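Local atomic coordinates of glyoxylate reductase (Paecilomyces sp. J18, PDB entry 3WNV), a protein that probably reduces glyoxylate to glycolate with a nicotinamide cofactor, as a member of the D-isomer-specific 2-hydroxyacid dehydrogenase family. Residues A116-I120 against E168-A173. Sequence-based numbering, arbitrary orientation.
Sequences ADVAI and EVARRA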
loop_
_atom_site.group_PDB
_atom_site.type_symbol
_atom_site.label_atom_id
_atom_site.label_comp_id
_atom_site.label_asym_id
_atom_site.label_seq_id
_atom_site.Cartn_x
_atom_site.Cartn_y
_atom_site.Cartn_z
ATOM N N ALA A 116 6.928 -1.068 7.162
ATOM C CA ALA A 116 7.018 -1.700 8.477
ATOM C C ALA A 116 7.466 -0.736 9.565
ATOM O O ALA A 116 6.988 -0.838 10.695
ATOM C CB ALA A 116 7.965 -2.952 8.409
ATOM N N ASP A 117 8.386 0.172 9.246
ATOM C CA ASP A 117 8.855 1.196 10.183
ATOM C C ASP A 117 7.652 2.001 10.640
ATOM O O ASP A 117 7.485 2.221 11.857
ATOM C CB ASP A 117 9.918 2.135 9.568
ATOM C CG ASP A 117 11.168 1.425 9.178
ATOM O OD1 ASP A 117 11.410 0.313 9.697
ATOM O OD2 ASP A 117 11.940 1.980 8.328
ATOM N N VAL A 118 6.792 2.374 9.697
ATOM C CA VAL A 118 5.626 3.198 10.041
ATOM C C VAL A 118 4.583 2.347 10.798
ATOM O O VAL A 118 3.974 2.818 11.717
ATOM C CB VAL A 118 5.052 3.898 8.814
ATOM C CG1 VAL A 118 3.623 4.369 9.049
ATOM C CG2 VAL A 118 5.922 5.103 8.467
ATOM N N ALA A 119 4.446 1.077 10.447
ATOM C CA ALA A 119 3.519 0.169 11.151
ATOM C C ALA A 119 3.904 0.079 12.622
ATOM O O ALA A 119 3.044 0.094 13.485
ATOM C CB ALA A 119 3.593 -1.210 10.547
ATOM N N ILE A 120 5.194 -0.063 12.912
ATOM C CA ILE A 120 5.609 -0.189 14.337
ATOM C C ILE A 120 5.454 1.162 15.041
ATOM O O ILE A 120 4.985 1.238 16.177
ATOM C CB ILE A 120 7.050 -0.701 14.452
ATOM C CG1 ILE A 120 7.144 -2.146 13.883
ATOM C CG2 ILE A 120 7.603 -0.603 15.906
ATOM C CD1 ILE A 120 6.261 -3.224 14.583
ATOM N N GLU A 168 8.720 -8.129 7.762
ATOM C CA GLU A 168 9.511 -7.034 8.325
ATOM C C GLU A 168 8.810 -6.447 9.556
ATOM O O GLU A 168 9.484 -6.053 10.526
ATOM C CB GLU A 168 9.750 -5.938 7.292
ATOM C CG GLU A 168 10.639 -6.357 6.166
ATOM C CD GLU A 168 12.082 -6.663 6.578
ATOM O OE1 GLU A 168 12.537 -6.280 7.684
ATOM O OE2 GLU A 168 12.788 -7.286 5.763
ATOM N N VAL A 169 7.484 -6.366 9.532
ATOM C CA VAL A 169 6.772 -5.976 10.776
ATOM C C VAL A 169 7.037 -6.983 11.895
ATOM O O VAL A 169 7.358 -6.597 13.037
ATOM C CB VAL A 169 5.279 -5.781 10.566
ATOM C CG1 VAL A 169 4.576 -5.488 11.904
ATOM C CG2 VAL A 169 5.021 -4.642 9.614
ATOM N N ALA A 170 6.958 -8.273 11.564
ATOM C CA ALA A 170 7.174 -9.333 12.559
ATOM C C ALA A 170 8.576 -9.281 13.156
ATOM O O ALA A 170 8.742 -9.476 14.361
ATOM C CB ALA A 170 6.906 -10.707 11.953
ATOM N N ARG A 171 9.582 -9.047 12.308
ATOM C CA ARG A 171 10.964 -8.953 12.747
ATOM C C ARG A 171 11.103 -7.820 13.769
ATOM O O ARG A 171 11.717 -7.979 14.829
ATOM C CB ARG A 171 11.879 -8.696 11.541
ATOM C CG ARG A 171 13.391 -8.636 11.872
ATOM C CD ARG A 171 14.249 -8.333 10.610
ATOM N NE ARG A 171 13.585 -8.725 9.354
ATOM C CZ ARG A 171 13.325 -9.982 8.967
ATOM N NH1 ARG A 171 13.653 -11.013 9.739
ATOM N NH2 ARG A 171 12.714 -10.209 7.806
ATOM N N ARG A 172 10.503 -6.679 13.479
ATOM C CA ARG A 172 10.565 -5.572 14.437
ATOM C C ARG A 172 9.805 -5.907 15.702
ATOM O O ARG A 172 10.333 -5.736 16.814
ATOM C CB ARG A 172 9.997 -4.311 13.802
ATOM C CG ARG A 172 10.927 -3.676 12.748
ATOM C CD ARG A 172 10.118 -2.924 11.690
ATOM N NE ARG A 172 11.009 -2.280 10.704
ATOM C CZ ARG A 172 11.702 -2.920 9.754
ATOM N NH1 ARG A 172 11.643 -4.259 9.598
ATOM N NH2 ARG A 172 12.483 -2.202 8.957
ATOM N N ALA A 173 8.563 -6.367 15.536
ATOM C CA ALA A 173 7.702 -6.648 16.686
ATOM C C ALA A 173 8.288 -7.686 17.638
ATOM O O ALA A 173 8.089 -7.588 18.842
ATOM C CB ALA A 173 6.329 -7.095 16.221
#
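The side chain of R172 lies across A116, whose CB sits 3.7 Å above the guanidinium plane and offset toward its rim. In that plane the group is gripped at two places on the rim. NE and NH2 of R172 make a side-on pair of bonds to a single oxygen, OD1 of D117, each 2.8 Å long and both noticeably bent, with the carboxylate turned 37° from the guanidinium. At the second place NH1 of R172 meets the anti lone pair of E168 OE1 at 2.9 Å and also bonds to E168 O from above its carbonyl plane. E168 OE1 takes a second, straighter bond from R171 NE, completing a salt-bridge network that ties both helices together. A leucine in place of R172 would probably leave D117 without its charge partner across the helix pair and E168 bound to R171 alone within this network. Segments 116-120 and 168-173, on helices 112-127 and 164-175, cross at -47° with their axes 9.0 Å apart at closest approach; the second helix follows strand 156-160 through a GxGxxG-type turn, as in the Rossmann fold expected of this NAD-binding domain. Beneath the charges the interface is apolar: V169 has CG1 anti to its backbone N (chi1 176°), which leaves CG2 beside that N, 3.6 Å from A116 CB and also against A119 CB. Further along, I120 CG1 packs against R172 CB at 3.6 Å, while its CD1 reaches V169 CG1 and A173 CB.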